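Local coordinates for protein alpha-glucosidase (PDB 5XFM) that probably hydrolyses beta-L-arabinopyranosides and alpha-galactosides as a calcium-binding glycoside hydrolase of family 97, at residues 172-177 with 456-461; 451-456 with 479-484; 468-473 with 513-518. The protein carries 1 engineered substitution. One frame throughout, in Å; residues are numbered along the deposited sequence.

Interactions 1 and 2 are two halves of one calcium site, with centres about 10 Å apart and Ala-456 in common. Interaction 1 supplies Glu-174 and Glu-458 and interaction 2 supplies Glu-452; four waters complete the shell. The two also touch directly, CG of Glu-174 lying 3.2 Å from O of Val-454. As in other enzymes of family 97, the calcium probably lies in the substrate pocket at the barrel mouth. Interaction 3 is helix packing whose first segment falls between those of interaction 2 along the chain; its centre is about 14 Å from that of interaction 1 and about 15 Å from that of interaction 2. It meets interaction 1 where Met-460 CE comes 3.6 Å from Glu-470 OE1.

Interaction 1 of 3, residues 172-177 with 456-461; sequences SYEEEY and ASENMV. With CA (calcium ion), chain E.
Glu-174 and Glu-458 reach toward each other from backbones that stay well apart: the closest CA atoms, those of Glu-174 and Ala-456, are 8.0 Å from one another. Residues 172-177 form an irregular loop, whereas 456-461 lead into a short helix. What joins them is a calcium ion. Glu-174 binds it through OE2 at 2.5 Å, and Glu-458 OE2 does the same at 2.6 Å from the other segment. Glu-458 starts with CG between the backbone N and the carbonyl carbon (chi1 72°), which turns its chain toward the metal. Both chains are extended beyond CG and cross at about a right angle, with their carboxylate planes 65° apart, and the two OE2 atoms come to 3.7 Å with the metal bridging them. Glu-452 adds both of its carboxylate oxygens and four waters complete an eightfold shell, one of them a longer ligand 2.9 Å from the calcium; such a site is known in glycoside hydrolase family 97. It ties a loop of the N-terminal beta domain to the catalytic TIM barrel. Ser-172 OG donates to Glu-174 OE1 over 2.9 Å from above the carboxylate plane, which probably helps to hold its rotation. On the other carboxylate, a calcium-bound water donates to Glu-458 OE1. A further water accepts from the backbone N of Ala-456 at 2.7 Å and is hydrogen-bonded to Glu-174 OE2 as well.

Interaction 2 of 3, residues 451-456 with 479-484; sequences SEAVLA and FIRNTV. With CA (calcium ion), chain E.
Directly behind the calcium site, in the loop that follows barrel strand 448-451, the carbonyl oxygens of Glu-452 and Ala-453 receive the guanidinium of Arg-481. The loop thus works on both sides. On one, Glu-452 leads away from Arg-481, and its extended chain, with CG anti to the backbone N (chi1 -169°), lays both carboxylate oxygens on the metal, OE2 at 2.4 Å and OE1 at 2.7 Å. OE1 also takes a hydrogen bond from the backbone N of Gly-434. On the other, the backbone carbonyls of the same loop are gripped by the arginine. NE of Arg-481 gives a hydrogen bond to Ala-453 O over 3.0 Å, with the oxygen lying in the guanidinium plane; NH2 gives an equally long one to Glu-452 O, which is tilted from that plane by 25°. Both donors sit well above the planes of the carbonyls they meet, and neither bond is straight, each N-H...O angle being 142°. Arg-481 bends at chi2, runs straight at chi3 and then turns its guanidinium across the chain, which brings it up to the loop. Packing fills in around these bonds: Ala-453 CB lies 3.7 Å from NE of Arg-481, and Val-454 CB meets CG of the arginine. The whole group is buried; NH2 is also bonded to Ser-486 O, its strongest partner, and NH1 has a weak bond to Gly-485 O. Around the contact, Ser-451 pairs by backbone bonds with Glu-488, Leu-437 touches Arg-481, and the far end of 479-484 rests through Thr-483 and Val-484 on Leu-208 of strand 206-212 in the N-terminal domain.

Interaction 3 of 3, residues 468-473 with 513-518; sequences DEEAFN and VFQLAT
Glu-470, Ala-471, Phe-514 and Gln-515 make the contact between helices 470-474 and 512-521, whose closest CA atoms, on Ala-471 and Phe-514, are 8.6 Å apart. Between the two segments the polar part is one hydrogen bond: NE2 of Gln-515 donates to OE2 of Glu-470 over 2.7 Å, with an N-H...O angle of 158°. The donor arrives on the syn side of the carboxylate, only 17° out of its plane, and the acceptor lies close to the plane of the amide. Glu-470 gets there fully stretched, its CG anti to the backbone N, whereas Gln-515 bends at chi2 (-65°) to bring its amide round to the first helix. Beside this bond, Phe-514 approaches Glu-470 from the opposite direction, and CE1 of its ring lies 3.5 Å from OE2 of Glu-470. The far end of the ring packs on Ala-471, with CZ of Phe-514 3.7 Å from CA and CE2 3.9 Å from CB of that alanine. Phe-514 also touches Thr-474 and reaches Val-583 of strand 577-584, so this helix pair of the catalytic domain sits against the C-terminal beta domain. Thr-510 ties the polar cluster together, since its OG1 is hydrogen-bonded both to OE1 of Glu-470 and to NE2 of Gln-515, while Leu-493 N binds OE1 of Gln-515. A buried carboxylate is thus met by hydrogen bonds at both oxygens, and these bonds probably help to stabilise its charge and fix its orientation beside the aromatic ring.

Interaction 1 of 3, residues 172-177 with 456-461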
# COMPACT_ATOMS: atom_id res chain seq x y z
N SER A 172 -0.71 13.92 0.87
CA SER A 172 -1.73 12.87 0.96
C SER A 172 -1.37 11.65 0.12
O SER A 172 -2.23 10.82 -0.19
CB SER A 172 -3.10 13.43 0.54
OG SER A 172 -3.02 14.15 -0.69
N TYR A 173 -0.09 11.55 -0.24
CA TYR A 173 0.43 10.42 -0.99
C TYR A 173 -0.37 10.22 -2.27
O TYR A 173 -0.75 9.11 -2.63
CB TYR A 173 0.42 9.15 -0.12
CG TYR A 173 1.55 9.13 0.88
CD1 TYR A 173 1.71 10.16 1.79
CD2 TYR A 173 2.46 8.07 0.92
CE1 TYR A 173 2.74 10.16 2.71
CE2 TYR A 173 3.50 8.06 1.84
CZ TYR A 173 3.63 9.11 2.73
OH TYR A 173 4.65 9.11 3.65
N GLU A 174 -0.62 11.33 -2.96
CA GLU A 174 -1.40 11.30 -4.18
C GLU A 174 -0.64 11.97 -5.33
O GLU A 174 -1.09 12.96 -5.88
CB GLU A 174 -2.76 11.98 -3.95
CG GLU A 174 -3.80 11.04 -3.33
CD GLU A 174 -4.98 11.76 -2.69
OE1 GLU A 174 -4.94 13.00 -2.54
OE2 GLU A 174 -5.98 11.09 -2.36
N GLU A 175 0.50 11.40 -5.70
CA GLU A 175 1.32 11.99 -6.76
C GLU A 175 1.62 10.99 -7.87
O GLU A 175 1.36 9.79 -7.74
CB GLU A 175 2.62 12.54 -6.17
CG GLU A 175 2.40 13.50 -5.00
CD GLU A 175 1.69 14.79 -5.40
OE1 GLU A 175 1.90 15.27 -6.53
OE2 GLU A 175 0.91 15.31 -4.57
N GLU A 176 2.15 11.50 -8.97
CA GLU A 176 2.34 10.69 -10.17
C GLU A 176 3.75 10.15 -10.27
O GLU A 176 4.68 10.72 -9.70
CB GLU A 176 2.02 11.51 -11.42
CG GLU A 176 0.56 11.87 -11.55
CD GLU A 176 0.30 12.74 -12.76
OE1 GLU A 176 0.06 12.18 -13.85
OE2 GLU A 176 0.36 13.98 -12.62
N TYR A 177 3.90 9.05 -11.01
CA TYR A 177 5.19 8.39 -11.21
C TYR A 177 5.86 8.77 -12.52
O TYR A 177 5.22 9.26 -13.44
CB TYR A 177 5.02 6.86 -11.20
CG TYR A 177 4.60 6.27 -9.88
CD1 TYR A 177 3.26 6.25 -9.49
CD2 TYR A 177 5.55 5.68 -9.04
CE1 TYR A 177 2.87 5.69 -8.29
CE2 TYR A 177 5.17 5.12 -7.83
CZ TYR A 177 3.83 5.12 -7.47
OH TYR A 177 3.44 4.57 -6.28
N ALA A 456 -6.33 7.63 -6.59
CA ALA A 456 -7.43 6.68 -6.74
C ALA A 456 -8.31 7.01 -7.94
O ALA A 456 -8.09 7.99 -8.65
CB ALA A 456 -8.26 6.63 -5.46
N SER A 457 -9.30 6.16 -8.16
CA SER A 457 -10.20 6.27 -9.30
C SER A 457 -10.95 7.60 -9.35
O SER A 457 -11.41 8.01 -10.42
CB SER A 457 -11.19 5.10 -9.28
OG SER A 457 -12.07 5.20 -8.18
N GLU A 458 -11.08 8.26 -8.20
CA GLU A 458 -11.72 9.57 -8.13
C GLU A 458 -11.07 10.55 -9.10
O GLU A 458 -11.74 11.39 -9.71
CB GLU A 458 -11.67 10.13 -6.69
CG GLU A 458 -10.29 10.59 -6.22
CD GLU A 458 -10.28 11.22 -4.83
OE1 GLU A 458 -11.36 11.62 -4.34
OE2 GLU A 458 -9.19 11.31 -4.23
N ASN A 459 -9.76 10.43 -9.28
CA ASN A 459 -9.04 11.34 -10.15
C ASN A 459 -9.48 11.15 -11.60
O ASN A 459 -9.55 12.11 -12.36
CB ASN A 459 -7.53 11.15 -9.98
CG ASN A 459 -7.05 11.51 -8.58
OD1 ASN A 459 -6.67 10.65 -7.80
ND2 ASN A 459 -7.08 12.80 -8.27
N MET A 460 -9.81 9.91 -11.97
CA MET A 460 -10.32 9.66 -13.31
C MET A 460 -11.65 10.37 -13.50
O MET A 460 -11.96 10.83 -14.60
CB MET A 460 -10.47 8.16 -13.57
CG MET A 460 -9.16 7.39 -13.60
SD MET A 460 -9.45 5.61 -13.75
CE MET A 460 -10.56 5.60 -15.17
N VAL A 461 -12.45 10.48 -12.44
CA VAL A 461 -13.69 11.24 -12.52
C VAL A 461 -13.35 12.72 -12.66
O VAL A 461 -14.02 13.46 -13.38
CB VAL A 461 -14.61 11.01 -11.30
CG1 VAL A 461 -15.95 11.71 -11.51
CG2 VAL A 461 -14.83 9.53 -11.07
CA CA E . -8.44 11.24 -1.76
O HOH W 1 -6.63 9.63 -4.76
O HOH W 2 -8.04 13.60 -2.49
O HOH W 3 -10.30 13.27 -2.48
O HOH W 4 -8.24 12.51 0.22
O HOH W 5 -10.48 10.49 -0.73

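Interaction 2 of 3, residues 451-456 with 479-484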
# COMPACT_ATOMS: atom_id res chain seq x y z
N SER A 451 -6.11 1.40 2.90
CA SER A 451 -5.71 2.80 2.84
C SER A 451 -5.77 3.33 1.40
O SER A 451 -5.68 2.56 0.44
CB SER A 451 -4.28 2.97 3.37
OG SER A 451 -4.21 2.76 4.76
N GLU A 452 -5.89 4.64 1.26
CA GLU A 452 -5.85 5.24 -0.07
C GLU A 452 -4.37 5.36 -0.47
O GLU A 452 -3.82 4.46 -1.10
CB GLU A 452 -6.58 6.59 -0.10
CG GLU A 452 -6.82 7.18 -1.50
CD GLU A 452 -7.48 8.55 -1.43
OE1 GLU A 452 -7.26 9.26 -0.43
OE2 GLU A 452 -8.23 8.91 -2.37
N ALA A 453 -3.73 6.45 -0.06
CA ALA A 453 -2.30 6.68 -0.32
C ALA A 453 -1.91 6.40 -1.77
O ALA A 453 -0.87 5.81 -2.04
CB ALA A 453 -1.45 5.84 0.62
N VAL A 454 -2.76 6.86 -2.69
CA VAL A 454 -2.55 6.65 -4.11
C VAL A 454 -3.51 7.57 -4.86
O VAL A 454 -4.51 8.02 -4.29
CB VAL A 454 -2.80 5.17 -4.53
CG1 VAL A 454 -4.28 4.83 -4.42
CG2 VAL A 454 -2.31 4.90 -5.94
N LEU A 455 -3.19 7.86 -6.11
CA LEU A 455 -4.12 8.53 -6.99
C LEU A 455 -5.23 7.54 -7.33
O LEU A 455 -5.10 6.71 -8.23
CB LEU A 455 -3.39 9.04 -8.24
CG LEU A 455 -2.60 10.31 -7.95
CD1 LEU A 455 -1.58 10.61 -9.01
CD2 LEU A 455 -3.57 11.47 -7.80
N ALA A 456 -6.33 7.63 -6.59
CA ALA A 456 -7.43 6.68 -6.74
C ALA A 456 -8.31 7.01 -7.94
O ALA A 456 -8.09 7.99 -8.65
CB ALA A 456 -8.26 6.63 -5.46
N PHE A 479 3.57 -3.75 -8.66
CA PHE A 479 5.02 -3.76 -8.44
C PHE A 479 5.46 -2.81 -7.31
O PHE A 479 6.54 -2.99 -6.74
CB PHE A 479 5.76 -3.36 -9.73
CG PHE A 479 5.51 -4.28 -10.90
CD1 PHE A 479 4.61 -3.93 -11.90
CD2 PHE A 479 6.19 -5.48 -11.02
CE1 PHE A 479 4.39 -4.76 -12.98
CE2 PHE A 479 5.98 -6.32 -12.10
CZ PHE A 479 5.07 -5.96 -13.08
N ILE A 480 4.63 -1.81 -7.00
CA ILE A 480 5.06 -0.74 -6.10
C ILE A 480 4.05 -0.46 -4.96
O ILE A 480 4.13 -1.06 -3.89
CB ILE A 480 5.34 0.57 -6.88
CG1 ILE A 480 6.31 0.30 -8.03
CG2 ILE A 480 5.91 1.65 -5.96
CD1 ILE A 480 6.62 1.50 -8.89
N ARG A 481 3.10 0.45 -5.18
CA ARG A 481 2.24 0.89 -4.07
C ARG A 481 1.51 -0.26 -3.38
O ARG A 481 1.51 -0.35 -2.16
CB ARG A 481 1.22 1.92 -4.56
CG ARG A 481 0.03 2.15 -3.61
CD ARG A 481 0.45 2.68 -2.23
NE ARG A 481 -0.72 2.86 -1.38
CZ ARG A 481 -1.30 1.89 -0.68
NH1 ARG A 481 -0.80 0.66 -0.70
NH2 ARG A 481 -2.38 2.15 0.05
N ASN A 482 0.91 -1.14 -4.18
CA ASN A 482 0.03 -2.17 -3.65
C ASN A 482 0.78 -3.41 -3.13
O ASN A 482 0.24 -4.19 -2.34
CB ASN A 482 -1.00 -2.53 -4.73
CG ASN A 482 -2.20 -3.28 -4.18
OD1 ASN A 482 -2.83 -4.05 -4.89
ND2 ASN A 482 -2.51 -3.06 -2.90
N THR A 483 2.04 -3.58 -3.55
CA THR A 483 2.82 -4.74 -3.14
C THR A 483 3.18 -4.70 -1.65
O THR A 483 3.41 -5.74 -1.03
CB THR A 483 4.14 -4.89 -3.98
OG1 THR A 483 4.59 -6.24 -3.95
CG2 THR A 483 5.26 -3.99 -3.46
N VAL A 484 3.27 -3.51 -1.06
CA VAL A 484 3.60 -3.41 0.35
C VAL A 484 2.37 -3.24 1.24
O VAL A 484 2.49 -3.16 2.46
CB VAL A 484 4.56 -2.23 0.64
CG1 VAL A 484 5.85 -2.38 -0.16
CG2 VAL A 484 3.88 -0.91 0.33
CA CA E . -8.44 11.24 -1.76
O HOH W 4 -8.24 12.51 0.22
O HOH W 2 -8.04 13.60 -2.49
O HOH W 3 -10.30 13.27 -2.48
O HOH W 5 -10.48 10.49 -0.73

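Interaction 3 of 3, residues 468-473 with 513-518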
# COMPACT_ATOMS: atom_id res chain seq x y z
N ASP A 468 -6.56 8.84 -19.22
CA ASP A 468 -5.59 8.53 -20.26
C ASP A 468 -4.41 7.75 -19.68
O ASP A 468 -3.77 6.97 -20.37
CB ASP A 468 -5.09 9.80 -20.96
CG ASP A 468 -6.19 10.54 -21.72
OD1 ASP A 468 -7.26 9.94 -21.99
OD2 ASP A 468 -5.99 11.72 -22.08
N GLU A 469 -4.15 7.96 -18.39
CA GLU A 469 -3.00 7.35 -17.72
C GLU A 469 -3.37 6.09 -16.94
O GLU A 469 -2.49 5.45 -16.34
CB GLU A 469 -2.37 8.36 -16.76
CG GLU A 469 -1.77 9.58 -17.41
CD GLU A 469 -0.41 9.30 -18.02
OE1 GLU A 469 0.53 9.02 -17.24
OE2 GLU A 469 -0.29 9.35 -19.26
N GLU A 470 -4.65 5.73 -16.94
CA GLU A 470 -5.13 4.63 -16.11
C GLU A 470 -4.33 3.35 -16.26
O GLU A 470 -3.91 2.74 -15.25
CB GLU A 470 -6.60 4.32 -16.42
CG GLU A 470 -7.11 3.14 -15.60
CD GLU A 470 -8.50 2.69 -16.00
OE1 GLU A 470 -8.95 3.05 -17.11
OE2 GLU A 470 -9.12 1.96 -15.21
N ALA A 471 -4.11 2.92 -17.50
CA ALA A 471 -3.44 1.65 -17.75
C ALA A 471 -2.01 1.66 -17.21
O ALA A 471 -1.57 0.71 -16.58
CB ALA A 471 -3.45 1.34 -19.24
N PHE A 472 -1.30 2.76 -17.44
CA PHE A 472 0.06 2.95 -16.95
C PHE A 472 0.17 2.74 -15.42
O PHE A 472 0.98 1.93 -14.94
CB PHE A 472 0.53 4.36 -17.38
CG PHE A 472 1.86 4.78 -16.82
CD1 PHE A 472 3.03 4.19 -17.25
CD2 PHE A 472 1.94 5.82 -15.90
CE1 PHE A 472 4.25 4.59 -16.76
CE2 PHE A 472 3.15 6.23 -15.40
CZ PHE A 472 4.32 5.62 -15.83
N ASN A 473 -0.66 3.46 -14.67
CA ASN A 473 -0.65 3.36 -13.21
C ASN A 473 -1.10 1.98 -12.71
O ASN A 473 -0.54 1.44 -11.74
CB ASN A 473 -1.53 4.46 -12.61
CG ASN A 473 -0.95 5.85 -12.81
OD1 ASN A 473 -1.61 6.74 -13.36
ND2 ASN A 473 0.29 6.04 -12.37
N VAL A 513 -13.15 -5.60 -19.93
CA VAL A 513 -12.39 -6.73 -19.44
C VAL A 513 -11.14 -6.24 -18.70
O VAL A 513 -10.73 -6.84 -17.71
CB VAL A 513 -12.00 -7.70 -20.58
CG1 VAL A 513 -11.12 -8.81 -20.05
CG2 VAL A 513 -13.25 -8.30 -21.19
N PHE A 514 -10.56 -5.13 -19.16
CA PHE A 514 -9.52 -4.44 -18.41
C PHE A 514 -9.99 -4.16 -16.98
O PHE A 514 -9.30 -4.47 -16.01
CB PHE A 514 -9.13 -3.12 -19.10
CG PHE A 514 -8.08 -2.32 -18.36
CD1 PHE A 514 -8.43 -1.53 -17.27
CD2 PHE A 514 -6.76 -2.33 -18.78
CE1 PHE A 514 -7.47 -0.80 -16.59
CE2 PHE A 514 -5.80 -1.59 -18.11
CZ PHE A 514 -6.15 -0.83 -17.01
N GLN A 515 -11.17 -3.56 -16.87
CA GLN A 515 -11.75 -3.21 -15.58
C GLN A 515 -11.98 -4.42 -14.69
O GLN A 515 -11.74 -4.36 -13.48
CB GLN A 515 -13.07 -2.45 -15.77
CG GLN A 515 -12.90 -1.12 -16.47
CD GLN A 515 -12.07 -0.15 -15.63
OE1 GLN A 515 -12.30 -0.01 -14.43
NE2 GLN A 515 -11.12 0.52 -16.26
N LEU A 516 -12.50 -5.50 -15.27
CA LEU A 516 -12.74 -6.74 -14.55
C LEU A 516 -11.41 -7.31 -14.02
O LEU A 516 -11.30 -7.71 -12.86
CB LEU A 516 -13.47 -7.75 -15.44
CG LEU A 516 -14.84 -7.31 -16.02
CD1 LEU A 516 -15.50 -8.44 -16.80
CD2 LEU A 516 -15.79 -6.78 -14.96
N ALA A 517 -10.40 -7.31 -14.89
CA ALA A 517 -9.05 -7.75 -14.55
C ALA A 517 -8.49 -6.94 -13.39
O ALA A 517 -7.74 -7.45 -12.56
CB ALA A 517 -8.13 -7.64 -15.76
N THR A 518 -8.86 -5.66 -13.35
CA THR A 518 -8.40 -4.75 -12.31
C THR A 518 -8.92 -5.13 -10.91
O THR A 518 -8.31 -4.79 -9.90
CB THR A 518 -8.80 -3.30 -12.70
OG1 THR A 518 -7.78 -2.72 -13.52
CG2 THR A 518 -9.03 -2.41 -11.49